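Probable 2-hydroxyhepta-2,4-diene-1,7-dioate isomerase (Thermus thermophilus, PDB 2DFU) probably acts as an isomerase of 2-hydroxyhepta-2,4-diene-1,7-dioate, as a metal-binding member of the fumarylacetoacetate hydrolase family. Local coordinates at residues P47-C52 against T218-D223; F79-N84 against R160-D165; E116-V121 against L222-T227; G139-V144 against L168-W173. All blocks are in the same frame, centred on the assembly; numbering follows the deposited sequence.

How the contacts relate
Contact 3 is the middle of the set. Its strand 224-226 lies between strands 111-121 and 50-53, and it shares Leu222 and Asp223 with contact 1, whose centre is about 8 Å from its own. Contact 4 continues on the far side of strand 111-121, also about 8 Å away centre to centre, through backbone bonds from Ala118 to Thr141 and from Glu116 to Ala143. The centres of contacts 1 and 2 are about 13 Å apart, joined through strands 50-53 and 78-81, and both contacts touch the second subunit. Glu116 of contact 3 and Lys81 and Lys162 of contact 2 gather near Asp145; judging by relatives, this acidic corner is probably where the metal binds.

Contact 1 (P47-C52 against T218-D223); sequences PTKIVC and TLEPLD
Lys49 carries its CG between the backbone N and the carbonyl carbon (chi1 60°), runs out extended, and folds only at its last torsion (chi4 -64°), which turns NZ in toward Asp223 and Thr218. Thr48 has OG1 in the equivalent place (chi1 64°), and this sets the hydroxyl against the same aspartate. Asp223 gathers most of the polar contacts. Its OD1 takes three donors from 48-49: Thr48 OG1 at 2.6 Å on the syn lone pair, Thr48 N at 2.8 Å almost in line with the C-O bond, and Lys49 N, more distant at 3.2 Å, from above the carboxylate plane. OD2 takes two. Lys49 NZ forms a salt bridge to it at 2.9 Å on the syn side, while Glu220 N donates at 2.7 Å from the opposite face of the plane. Five donors therefore grip one buried carboxylate, which fixes its rotation and would be expected to favour its charged form.

Lys49 NZ has a second anchor, Thr218 O at 2.8 Å, in the carbonyl plane. Glu220 to Asp223 form a type II turn, so the aspartate pins the turn that it closes. Pro47 packs its CB against the Leu222 carbonyl oxygen, and Val51 CG2 meets Leu219 CD2 at 4.1 Å.

Beyond the pair, Glu220 forms a salt bridge with Arg124, and Thr218 OG1 bonds Asp165 of the second subunit. Strand 50-53 runs between strand 78-81 and the parallel strand 224-226, while Val51 and Leu219 both touch Ile213 on helix 206-214.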
loop_
_atom_site.group_PDB
_atom_site.type_symbol
_atom_site.label_atom_id
_atom_site.label_comp_id
_atom_site.label_asym_id
_atom_site.label_seq_id
_atom_site.Cartn_x
_atom_site.Cartn_y
_atom_site.Cartn_z
ATOM N N PRO A 47 -6.277 -6.647 -2.010
ATOM C CA PRO A 47 -5.092 -5.997 -2.582
ATOM C C PRO A 47 -3.866 -5.818 -1.707
ATOM O O PRO A 47 -3.978 -5.527 -0.522
ATOM C CB PRO A 47 -5.639 -4.652 -3.049
ATOM C CG PRO A 47 -6.645 -4.336 -1.988
ATOM C CD PRO A 47 -7.362 -5.664 -1.812
ATOM N N THR A 48 -2.688 -5.996 -2.304
ATOM C CA THR A 48 -1.447 -5.785 -1.581
ATOM C C THR A 48 -1.251 -4.274 -1.608
ATOM O O THR A 48 -0.536 -3.709 -0.784
ATOM C CB THR A 48 -0.240 -6.455 -2.278
ATOM O OG1 THR A 48 -0.027 -5.850 -3.563
ATOM C CG2 THR A 48 -0.485 -7.954 -2.442
ATOM N N LYS A 49 -1.902 -3.626 -2.570
ATOM C CA LYS A 49 -1.828 -2.174 -2.717
ATOM C C LYS A 49 -2.902 -1.669 -3.677
ATOM O O LYS A 49 -3.449 -2.436 -4.467
ATOM C CB LYS A 49 -0.441 -1.761 -3.221
ATOM C CG LYS A 49 -0.060 -2.355 -4.567
ATOM C CD LYS A 49 1.359 -1.947 -4.951
ATOM C CE LYS A 49 1.763 -2.535 -6.297
ATOM N NZ LYS A 49 1.813 -4.012 -6.225
ATOM N N ILE A 50 -3.201 -0.378 -3.603
ATOM C CA ILE A 50 -4.220 0.229 -4.456
ATOM C C ILE A 50 -3.618 1.418 -5.188
ATOM O O ILE A 50 -3.241 2.414 -4.568
ATOM C CB ILE A 50 -5.419 0.678 -3.601
ATOM C CG1 ILE A 50 -6.037 -0.551 -2.923
ATOM C CG2 ILE A 50 -6.456 1.400 -4.459
ATOM C CD1 ILE A 50 -6.729 -0.250 -1.618
ATOM N N VAL A 51 -3.509 1.302 -6.512
ATOM C CA VAL A 51 -2.930 2.358 -7.338
ATOM C C VAL A 51 -4.039 3.180 -7.985
ATOM O O VAL A 51 -4.953 2.629 -8.601
ATOM C CB VAL A 51 -2.018 1.754 -8.431
ATOM C CG1 VAL A 51 -1.272 2.851 -9.152
ATOM C CG2 VAL A 51 -1.036 0.773 -7.802
ATOM N N CYS A 52 -3.965 4.502 -7.855
ATOM C CA CYS A 52 -5.015 5.347 -8.408
ATOM C C CYS A 52 -4.535 6.379 -9.414
ATOM O O CYS A 52 -3.441 6.920 -9.295
ATOM C CB CYS A 52 -5.741 6.057 -7.273
ATOM S SG CYS A 52 -5.965 5.016 -5.818
ATOM N N THR A 218 5.329 -3.674 -10.116
ATOM C CA THR A 218 4.664 -4.941 -10.387
ATOM C C THR A 218 3.306 -4.980 -9.696
ATOM O O THR A 218 3.199 -4.729 -8.493
ATOM C CB THR A 218 5.503 -6.141 -9.901
ATOM O OG1 THR A 218 6.692 -6.240 -10.693
ATOM C CG2 THR A 218 4.723 -7.437 -10.038
ATOM N N LEU A 219 2.265 -5.267 -10.469
ATOM C CA LEU A 219 0.918 -5.356 -9.928
ATOM C C LEU A 219 0.679 -6.812 -9.577
ATOM O O LEU A 219 0.909 -7.696 -10.405
ATOM C CB LEU A 219 -0.101 -4.879 -10.963
ATOM C CG LEU A 219 -0.166 -3.361 -11.116
ATOM C CD1 LEU A 219 -0.982 -2.996 -12.348
ATOM C CD2 LEU A 219 -0.776 -2.757 -9.852
ATOM N N GLU A 220 0.239 -7.057 -8.345
ATOM C CA GLU A 220 -0.013 -8.411 -7.863
ATOM C C GLU A 220 -1.453 -8.846 -8.074
ATOM O O GLU A 220 -2.343 -8.014 -8.255
ATOM C CB GLU A 220 0.297 -8.510 -6.367
ATOM C CG GLU A 220 1.762 -8.369 -5.998
ATOM C CD GLU A 220 2.608 -9.510 -6.538
ATOM O OE1 GLU A 220 2.246 -10.683 -6.303
ATOM O OE2 GLU A 220 3.632 -9.235 -7.195
ATOM N N PRO A 221 -1.702 -10.165 -8.059
ATOM C CA PRO A 221 -3.071 -10.640 -8.245
ATOM C C PRO A 221 -3.932 -10.024 -7.144
ATOM O O PRO A 221 -3.508 -9.944 -5.986
ATOM C CB PRO A 221 -2.933 -12.151 -8.090
ATOM C CG PRO A 221 -1.569 -12.414 -8.636
ATOM C CD PRO A 221 -0.757 -11.297 -8.013
ATOM N N LEU A 222 -5.126 -9.579 -7.532
ATOM C CA LEU A 222 -6.099 -8.953 -6.644
ATOM C C LEU A 222 -5.778 -7.512 -6.215
ATOM O O LEU A 222 -6.470 -6.945 -5.370
ATOM C CB LEU A 222 -6.366 -9.852 -5.427
ATOM C CG LEU A 222 -6.833 -11.264 -5.831
ATOM C CD1 LEU A 222 -7.181 -12.083 -4.592
ATOM C CD2 LEU A 222 -8.042 -11.171 -6.749
ATOM N N ASP A 223 -4.735 -6.914 -6.794
ATOM C CA ASP A 223 -4.441 -5.510 -6.496
ATOM C C ASP A 223 -5.575 -4.736 -7.164
ATOM O O ASP A 223 -6.184 -5.223 -8.116
ATOM C CB ASP A 223 -3.115 -5.057 -7.113
ATOM C CG ASP A 223 -1.926 -5.322 -6.212
ATOM O OD1 ASP A 223 -2.131 -5.666 -5.032
ATOM O OD2 ASP A 223 -0.784 -5.165 -6.686
#

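Contact 2 (F79-N84 against R160-D165); sequences FLKGPN and RAKSAD
Asn84 ND2 donates to Ser163 O and to Asp165 OD1, the first two of four hydrogen bonds between 79-84 and 160-165; its CG is held between the backbone N and the carbonyl carbon (chi1 63°). Ser163 O is 2.8 Å from ND2, which is tilted from the carbonyl plane. Asp165 OD1, at 2.9 Å, is met on the anti side of the carboxylate and lies close to the amide's own plane. The two acceptors are about 126° apart as seen from ND2, so each takes one N-H. Amide and carboxylate planes stand 71° apart. Ser163 OG, anti to the backbone N, receives Gly82 N at 2.7 Å in a nearly straight bond. Lys81 NZ reaches Lys162 O, also at 2.7 Å, on a lone pair in the carbonyl plane, just where helix 159-162 runs out.

The packing is between Phe79 and Lys162, which cross at about a right angle. The lysine methylenes cross by the CE2-CZ part of the ring, with CD 3.5 Å from Phe79 CE2 and CE 3.6 Å from CZ. Trp158 meets the same ring edge-to-face.

Among the charged ends, Asp165 OD2 is taken by Thr218 of the second subunit, and Lys162 NZ bonds Thr147. An alanine in place of Asn84 would probably cost the Ser163 carbonyl its side-chain donor and Asp165 OD1 one of its bonds, weakening the tie between the two segments. The Lys81 bond to Lys162 O and the salt bridges of both lysines to Asp145 bring two ammonium groups together round an aspartate that probably belongs to the metal site, as in relatives.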
loop_
_atom_site.group_PDB
_atom_site.type_symbol
_atom_site.label_atom_id
_atom_site.label_comp_id
_atom_site.label_asym_id
_atom_site.label_seq_id
_atom_site.Cartn_x
_atom_site.Cartn_y
_atom_site.Cartn_z
ATOM N N PHE A 79 -1.272 7.853 -7.589
ATOM C CA PHE A 79 -1.166 7.980 -6.144
ATOM C C PHE A 79 -1.636 6.675 -5.518
ATOM O O PHE A 79 -2.378 5.907 -6.139
ATOM C CB PHE A 79 -1.953 9.184 -5.595
ATOM C CG PHE A 79 -3.434 9.124 -5.827
ATOM C CD1 PHE A 79 -3.992 9.635 -6.994
ATOM C CD2 PHE A 79 -4.280 8.607 -4.851
ATOM C CE1 PHE A 79 -5.376 9.637 -7.184
ATOM C CE2 PHE A 79 -5.665 8.603 -5.031
ATOM C CZ PHE A 79 -6.214 9.119 -6.196
ATOM N N LEU A 80 -1.187 6.414 -4.295
ATOM C CA LEU A 80 -1.535 5.176 -3.600
ATOM C C LEU A 80 -2.526 5.342 -2.460
ATOM O O LEU A 80 -2.682 6.421 -1.892
ATOM C CB LEU A 80 -0.270 4.526 -3.030
ATOM C CG LEU A 80 0.874 4.221 -3.997
ATOM C CD1 LEU A 80 2.139 3.920 -3.196
ATOM C CD2 LEU A 80 0.507 3.040 -4.899
ATOM N N LYS A 81 -3.193 4.242 -2.141
ATOM C CA LYS A 81 -4.129 4.177 -1.032
ATOM C C LYS A 81 -3.763 2.872 -0.336
ATOM O O LYS A 81 -3.424 1.887 -0.993
ATOM C CB LYS A 81 -5.582 4.129 -1.523
ATOM C CG LYS A 81 -6.137 5.477 -1.967
ATOM C CD LYS A 81 -7.440 5.319 -2.748
ATOM C CE LYS A 81 -8.677 5.690 -1.946
ATOM N NZ LYS A 81 -8.924 7.157 -1.865
ATOM N N GLY A 82 -3.783 2.868 0.988
ATOM C CA GLY A 82 -3.467 1.645 1.696
ATOM C C GLY A 82 -4.733 0.823 1.825
ATOM O O GLY A 82 -5.822 1.363 1.662
ATOM N N PRO A 83 -4.630 -0.488 2.091
ATOM C CA PRO A 83 -5.811 -1.344 2.239
ATOM C C PRO A 83 -6.749 -0.859 3.350
ATOM O O PRO A 83 -7.933 -1.188 3.355
ATOM C CB PRO A 83 -5.206 -2.709 2.548
ATOM C CG PRO A 83 -3.922 -2.677 1.759
ATOM C CD PRO A 83 -3.396 -1.297 2.072
ATOM N N ASN A 84 -6.220 -0.076 4.289
ATOM C CA ASN A 84 -7.035 0.445 5.387
ATOM C C ASN A 84 -8.165 1.346 4.873
ATOM O O ASN A 84 -9.158 1.561 5.569
ATOM C CB ASN A 84 -6.168 1.247 6.354
ATOM C CG ASN A 84 -5.546 2.473 5.697
ATOM O OD1 ASN A 84 -4.674 2.353 4.835
ATOM N ND2 ASN A 84 -6.005 3.656 6.091
ATOM N N ARG A 160 -3.136 11.403 4.087
ATOM C CA ARG A 160 -4.419 11.445 4.770
ATOM C C ARG A 160 -5.511 12.019 3.881
ATOM O O ARG A 160 -6.693 11.891 4.184
ATOM C CB ARG A 160 -4.345 12.185 6.115
ATOM C CG ARG A 160 -3.864 13.589 6.086
ATOM C CD ARG A 160 -3.821 14.139 7.506
ATOM N NE ARG A 160 -3.249 15.475 7.507
ATOM C CZ ARG A 160 -3.374 16.351 8.495
ATOM N NH1 ARG A 160 -4.058 16.041 9.589
ATOM N NH2 ARG A 160 -2.819 17.547 8.377
ATOM N N ALA A 161 -5.119 12.619 2.763
ATOM C CA ALA A 161 -6.103 13.174 1.842
ATOM C C ALA A 161 -6.839 12.064 1.094
ATOM O O ALA A 161 -8.030 12.181 0.810
ATOM C CB ALA A 161 -5.425 14.097 0.835
ATOM N N LYS A 162 -6.126 10.984 0.800
ATOM C CA LYS A 162 -6.681 9.871 0.036
ATOM C C LYS A 162 -6.663 8.506 0.725
ATOM O O LYS A 162 -7.435 7.616 0.361
ATOM C CB LYS A 162 -5.909 9.733 -1.282
ATOM C CG LYS A 162 -6.023 10.909 -2.248
ATOM C CD LYS A 162 -7.341 10.852 -3.019
ATOM C CE LYS A 162 -7.342 11.827 -4.194
ATOM N NZ LYS A 162 -8.649 11.828 -4.916
ATOM N N SER A 163 -5.790 8.335 1.711
ATOM C CA SER A 163 -5.661 7.039 2.351
ATOM C C SER A 163 -6.096 6.904 3.810
ATOM O O SER A 163 -5.635 6.001 4.516
ATOM C CB SER A 163 -4.219 6.558 2.195
ATOM O OG SER A 163 -4.121 5.167 2.440
ATOM N N ALA A 164 -6.979 7.788 4.264
ATOM C CA ALA A 164 -7.487 7.707 5.629
ATOM C C ALA A 164 -8.394 6.478 5.687
ATOM O O ALA A 164 -8.871 6.015 4.652
ATOM C CB ALA A 164 -8.290 8.971 5.973
ATOM N N ASP A 165 -8.631 5.944 6.880
ATOM C CA ASP A 165 -9.498 4.776 7.018
ATOM C C ASP A 165 -10.849 4.984 6.322
ATOM O O ASP A 165 -11.437 6.056 6.411
ATOM C CB ASP A 165 -9.745 4.454 8.500
ATOM C CG ASP A 165 -8.508 3.899 9.198
ATOM O OD1 ASP A 165 -7.560 3.469 8.507
ATOM O OD2 ASP A 165 -8.493 3.877 10.443
#

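Contact 3 (E116-V121 against L222-T227); sequences ELAVVV and LDVVLT
Glu116 lays its carboxylate against Leu226, OE1 coming 3.3 Å from Leu226 CB, the two side chains crossing at about a right angle; the chain extended beyond CG (chi2 180°) carries it that far. The flat peptides of Val119 and Val225 exchange N-H and carbonyl in both directions: Val119 N to Val225 O at 2.8 Å and Val225 N to Val119 O at 2.9 Å. This hydrogen-bonded pair is flanked by the non-hydrogen-bonded pairs Ala118 with Leu226 and Val120 with Val224, in antiparallel strands whose directions differ by 155°.

The ends are less regular. Val121 N donates to Asp223 O at 2.9 Å, while Leu222 N donates to Val121 O from outside the carbonyl plane. With Leu222 at a positive phi (74°) and Leu222 and Asp223 together facing Val121, this has the hallmarks of a G1 beta bulge overlapping the type II turn 220-223. At the other end Thr227 N bonds Leu117 O, and Thr227 OG1 sits beside a water that accepts from Leu117 N.

On one face Ala118 CB touches Leu226 CD2 at 3.8 Å; Leu170 packs on Ala118 and Val224, and Leu168 on Leu226. Farther along, Val120 CG1 touches Leu222 CD2 at 4.0 Å. On the other face, Val119 and Val225 lie side by side against helix 206-214, CB to CB 4.3 Å.

Strand 224-226 is therefore buried by hydrocarbon on both faces, while its peptides are paired to 111-121 on one side and to 50-53 on the other. Glu116 OE2, beyond the packed OE1, lies close to the like-charged Asp145, consistent with the metal site known in relatives.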
loop_
_atom_site.group_PDB
_atom_site.type_symbol
_atom_site.label_atom_id
_atom_site.label_comp_id
_atom_site.label_asym_id
_atom_site.label_seq_id
_atom_site.Cartn_x
_atom_site.Cartn_y
_atom_site.Cartn_z
ATOM N N GLU A 116 -15.790 6.170 -9.440
ATOM C CA GLU A 116 -14.839 5.672 -10.433
ATOM C C GLU A 116 -14.959 4.197 -10.778
ATOM O O GLU A 116 -15.444 3.388 -9.979
ATOM C CB GLU A 116 -13.407 5.916 -9.944
ATOM C CG GLU A 116 -13.075 7.369 -9.633
ATOM C CD GLU A 116 -11.643 7.546 -9.152
ATOM O OE1 GLU A 116 -10.804 6.663 -9.431
ATOM O OE2 GLU A 116 -11.352 8.576 -8.509
ATOM N N LEU A 117 -14.503 3.848 -11.977
ATOM C CA LEU A 117 -14.491 2.455 -12.403
ATOM C C LEU A 117 -13.218 1.898 -11.772
ATOM O O LEU A 117 -12.163 2.534 -11.836
ATOM C CB LEU A 117 -14.384 2.342 -13.923
ATOM C CG LEU A 117 -14.094 0.923 -14.438
ATOM C CD1 LEU A 117 -15.337 0.063 -14.291
ATOM C CD2 LEU A 117 -13.670 0.973 -15.896
ATOM N N ALA A 118 -13.309 0.726 -11.155
ATOM C CA ALA A 118 -12.140 0.130 -10.524
ATOM C C ALA A 118 -11.759 -1.192 -11.184
ATOM O O ALA A 118 -12.618 -1.943 -11.638
ATOM C CB ALA A 118 -12.401 -0.076 -9.037
ATOM N N VAL A 119 -10.463 -1.473 -11.240
ATOM C CA VAL A 119 -10.001 -2.708 -11.845
ATOM C C VAL A 119 -9.367 -3.619 -10.813
ATOM O O VAL A 119 -8.621 -3.165 -9.950
ATOM C CB VAL A 119 -8.958 -2.435 -12.946
ATOM C CG1 VAL A 119 -8.560 -3.733 -13.612
ATOM C CG2 VAL A 119 -9.514 -1.472 -13.961
ATOM N N VAL A 120 -9.675 -4.908 -10.895
ATOM C CA VAL A 120 -9.088 -5.879 -9.984
ATOM C C VAL A 120 -8.183 -6.763 -10.836
ATOM O O VAL A 120 -8.640 -7.462 -11.730
ATOM C CB VAL A 120 -10.161 -6.754 -9.289
ATOM C CG1 VAL A 120 -9.486 -7.751 -8.360
ATOM C CG2 VAL A 120 -11.134 -5.869 -8.496
ATOM N N VAL A 121 -6.891 -6.715 -10.551
ATOM C CA VAL A 121 -5.911 -7.485 -11.294
ATOM C C VAL A 121 -6.023 -8.983 -11.062
ATOM O O VAL A 121 -6.184 -9.438 -9.930
ATOM C CB VAL A 121 -4.497 -7.004 -10.935
ATOM C CG1 VAL A 121 -3.443 -7.889 -11.592
ATOM C CG2 VAL A 121 -4.344 -5.552 -11.365
ATOM N N LEU A 222 -5.126 -9.579 -7.532
ATOM C CA LEU A 222 -6.099 -8.953 -6.644
ATOM C C LEU A 222 -5.778 -7.512 -6.215
ATOM O O LEU A 222 -6.470 -6.945 -5.370
ATOM C CB LEU A 222 -6.366 -9.852 -5.427
ATOM C CG LEU A 222 -6.833 -11.264 -5.831
ATOM C CD1 LEU A 222 -7.181 -12.083 -4.592
ATOM C CD2 LEU A 222 -8.042 -11.171 -6.749
ATOM N N ASP A 223 -4.735 -6.914 -6.794
ATOM C CA ASP A 223 -4.441 -5.510 -6.496
ATOM C C ASP A 223 -5.575 -4.736 -7.164
ATOM O O ASP A 223 -6.184 -5.223 -8.116
ATOM C CB ASP A 223 -3.115 -5.057 -7.113
ATOM C CG ASP A 223 -1.926 -5.322 -6.212
ATOM O OD1 ASP A 223 -2.131 -5.666 -5.032
ATOM O OD2 ASP A 223 -0.784 -5.165 -6.686
ATOM N N VAL A 224 -5.849 -3.534 -6.674
ATOM C CA VAL A 224 -6.915 -2.714 -7.229
ATOM C C VAL A 224 -6.333 -1.461 -7.885
ATOM O O VAL A 224 -5.384 -0.859 -7.374
ATOM C CB VAL A 224 -7.927 -2.305 -6.111
ATOM C CG1 VAL A 224 -8.916 -1.287 -6.633
ATOM C CG2 VAL A 224 -8.666 -3.539 -5.608
ATOM N N VAL A 225 -6.886 -1.082 -9.029
ATOM C CA VAL A 225 -6.423 0.114 -9.731
ATOM C C VAL A 225 -7.642 0.970 -10.032
ATOM O O VAL A 225 -8.623 0.467 -10.586
ATOM C CB VAL A 225 -5.716 -0.253 -11.066
ATOM C CG1 VAL A 225 -5.319 1.009 -11.815
ATOM C CG2 VAL A 225 -4.481 -1.118 -10.792
ATOM N N LEU A 226 -7.596 2.244 -9.640
ATOM C CA LEU A 226 -8.705 3.169 -9.887
ATOM C C LEU A 226 -8.405 3.944 -11.167
ATOM O O LEU A 226 -7.268 4.357 -11.397
ATOM C CB LEU A 226 -8.881 4.137 -8.711
ATOM C CG LEU A 226 -9.036 3.529 -7.311
ATOM C CD1 LEU A 226 -9.526 4.613 -6.347
ATOM C CD2 LEU A 226 -10.014 2.371 -7.328
ATOM N N THR A 227 -9.427 4.160 -11.989
ATOM C CA THR A 227 -9.241 4.830 -13.271
ATOM C C THR A 227 -9.655 6.301 -13.423
ATOM O O THR A 227 -9.937 6.751 -14.536
ATOM C CB THR A 227 -9.938 4.016 -14.369
ATOM O OG1 THR A 227 -11.349 3.987 -14.119
ATOM C CG2 THR A 227 -9.422 2.587 -14.369
HETATM O O HOH W 1 -13.078 5.759 -13.793
#

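Contact 4 (G139-V144 against L168-W173); sequences GYTVAV and LPLGPW
Thr141 OG1 bonds Trp173 O at 2.7 Å, approaching from above the carbonyl plane, 56° out of it. The hydroxyl stands opposite the backbone N across the first torsion (chi1 -170°), which leaves the methyl, CG2, to meet Leu170 CD1 at 3.8 Å. That same CD1 rests on Ala143 CB at 3.5 Å, and Leu168 CD1 touches the same methyl from about a right angle to it. Pro169 CD packs against Val144 O at 3.2 Å.

The antiparallel backbone hydrogen bonds hold these groups in place. Gly171 N donates to Val142 O at 3.0 Å in a straight bond, Val142 N returns a bent one to Gly171 O, and Val144 N reaches Pro169 O at 3.3 Å. Gly171 has a positive phi (154°) that a side chain would not tolerate, and a cis peptide leads on to Pro172, whose CG lies over the centre of the Trp173 ring. Trp173 NE1 bonds Val249 O.

A valine in place of Thr141 would probably leave the Trp173 carbonyl without its hydroxyl donor and the corner at the cis-proline less firmly tied. Gly171 and cis-Pro172 thus end the regular pairing at a corner, and the Thr141 hydroxyl ties the chain beyond it back to strand 137-148.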
loop_
_atom_site.group_PDB
_atom_site.type_symbol
_atom_site.label_atom_id
_atom_site.label_comp_id
_atom_site.label_asym_id
_atom_site.label_seq_id
_atom_site.Cartn_x
_atom_site.Cartn_y
_atom_site.Cartn_z
ATOM N N GLY A 139 -11.392 -8.696 -13.148
ATOM C CA GLY A 139 -12.683 -8.084 -13.390
ATOM C C GLY A 139 -12.763 -6.612 -13.041
ATOM O O GLY A 139 -11.780 -6.002 -12.644
ATOM N N TYR A 140 -13.960 -6.054 -13.170
ATOM C CA TYR A 140 -14.196 -4.646 -12.908
ATOM C C TYR A 140 -15.219 -4.432 -11.805
ATOM O O TYR A 140 -16.180 -5.184 -11.680
ATOM C CB TYR A 140 -14.679 -3.977 -14.193
ATOM C CG TYR A 140 -13.722 -4.176 -15.336
ATOM C CD1 TYR A 140 -12.636 -3.315 -15.514
ATOM C CD2 TYR A 140 -13.855 -5.263 -16.202
ATOM C CE1 TYR A 140 -11.702 -3.535 -16.522
ATOM C CE2 TYR A 140 -12.925 -5.493 -17.215
ATOM C CZ TYR A 140 -11.850 -4.624 -17.365
ATOM O OH TYR A 140 -10.909 -4.848 -18.334
ATOM N N THR A 141 -15.006 -3.400 -10.999
ATOM C CA THR A 141 -15.934 -3.105 -9.926
ATOM C C THR A 141 -16.064 -1.594 -9.814
ATOM O O THR A 141 -15.525 -0.860 -10.639
ATOM C CB THR A 141 -15.470 -3.751 -8.581
ATOM O OG1 THR A 141 -16.522 -3.637 -7.615
ATOM C CG2 THR A 141 -14.205 -3.081 -8.048
ATOM N N VAL A 142 -16.778 -1.124 -8.805
ATOM C CA VAL A 142 -16.991 0.306 -8.643
ATOM C C VAL A 142 -16.349 0.811 -7.362
ATOM O O VAL A 142 -16.176 0.054 -6.409
ATOM C CB VAL A 142 -18.504 0.620 -8.600
ATOM C CG1 VAL A 142 -18.738 2.110 -8.722
ATOM C CG2 VAL A 142 -19.219 -0.139 -9.716
ATOM N N ALA A 143 -16.003 2.092 -7.338
ATOM C CA ALA A 143 -15.393 2.671 -6.151
ATOM C C ALA A 143 -15.758 4.126 -5.978
ATOM O O ALA A 143 -16.228 4.786 -6.903
ATOM C CB ALA A 143 -13.880 2.554 -6.227
ATOM N N VAL A 144 -15.556 4.612 -4.765
ATOM C CA VAL A 144 -15.758 6.014 -4.463
ATOM C C VAL A 144 -14.416 6.416 -3.865
ATOM O O VAL A 144 -14.027 5.918 -2.810
ATOM C CB VAL A 144 -16.851 6.257 -3.408
ATOM C CG1 VAL A 144 -16.808 7.707 -2.972
ATOM C CG2 VAL A 144 -18.209 5.919 -3.969
ATOM N N LEU A 168 -12.131 4.415 0.831
ATOM C CA LEU A 168 -12.314 3.689 -0.417
ATOM C C LEU A 168 -13.424 2.643 -0.415
ATOM O O LEU A 168 -13.160 1.439 -0.335
ATOM C CB LEU A 168 -11.002 3.029 -0.870
ATOM C CG LEU A 168 -11.082 2.357 -2.254
ATOM C CD1 LEU A 168 -11.404 3.401 -3.326
ATOM C CD2 LEU A 168 -9.771 1.654 -2.572
ATOM N N PRO A 169 -14.688 3.090 -0.457
ATOM C CA PRO A 169 -15.782 2.113 -0.482
ATOM C C PRO A 169 -15.549 1.364 -1.801
ATOM O O PRO A 169 -15.222 1.992 -2.812
ATOM C CB PRO A 169 -17.028 2.997 -0.538
ATOM C CG PRO A 169 -16.619 4.203 0.255
ATOM C CD PRO A 169 -15.202 4.458 -0.247
ATOM N N LEU A 170 -15.696 0.042 -1.807
ATOM C CA LEU A 170 -15.444 -0.710 -3.034
ATOM C C LEU A 170 -16.399 -1.885 -3.188
ATOM O O LEU A 170 -16.548 -2.691 -2.271
ATOM C CB LEU A 170 -13.996 -1.222 -3.038
ATOM C CG LEU A 170 -13.464 -1.846 -4.332
ATOM C CD1 LEU A 170 -13.000 -0.740 -5.269
ATOM C CD2 LEU A 170 -12.306 -2.774 -4.016
ATOM N N GLY A 171 -17.029 -1.985 -4.356
ATOM C CA GLY A 171 -17.967 -3.070 -4.599
ATOM C C GLY A 171 -19.012 -2.718 -5.648
ATOM O O GLY A 171 -18.780 -1.837 -6.473
ATOM N N PRO A 172 -20.181 -3.378 -5.642
ATOM C CA PRO A 172 -20.616 -4.443 -4.727
ATOM C C PRO A 172 -19.941 -5.765 -5.066
ATOM O O PRO A 172 -19.869 -6.688 -4.249
ATOM C CB PRO A 172 -22.113 -4.516 -4.994
ATOM C CG PRO A 172 -22.151 -4.323 -6.505
ATOM C CD PRO A 172 -21.203 -3.134 -6.682
ATOM N N TRP A 173 -19.473 -5.854 -6.300
ATOM C CA TRP A 173 -18.823 -7.059 -6.752
ATOM C C TRP A 173 -18.083 -6.753 -8.030
ATOM O O TRP A 173 -18.081 -5.635 -8.527
ATOM C CB TRP A 173 -19.867 -8.162 -6.987
ATOM C CG TRP A 173 -21.125 -7.623 -7.573
ATOM C CD1 TRP A 173 -21.287 -7.049 -8.852
ATOM C CD2 TRP A 173 -22.449 -7.700 -6.989
ATOM N NE1 TRP A 173 -22.584 -6.746 -9.129
ATOM C CE2 TRP A 173 -23.359 -7.145 -7.929
ATOM C CE3 TRP A 173 -22.934 -8.166 -5.776
ATOM C CZ2 TRP A 173 -24.704 -7.060 -7.631
ATOM C CZ3 TRP A 173 -24.282 -8.089 -5.474
ATOM C CH2 TRP A 173 -25.175 -7.522 -6.407
#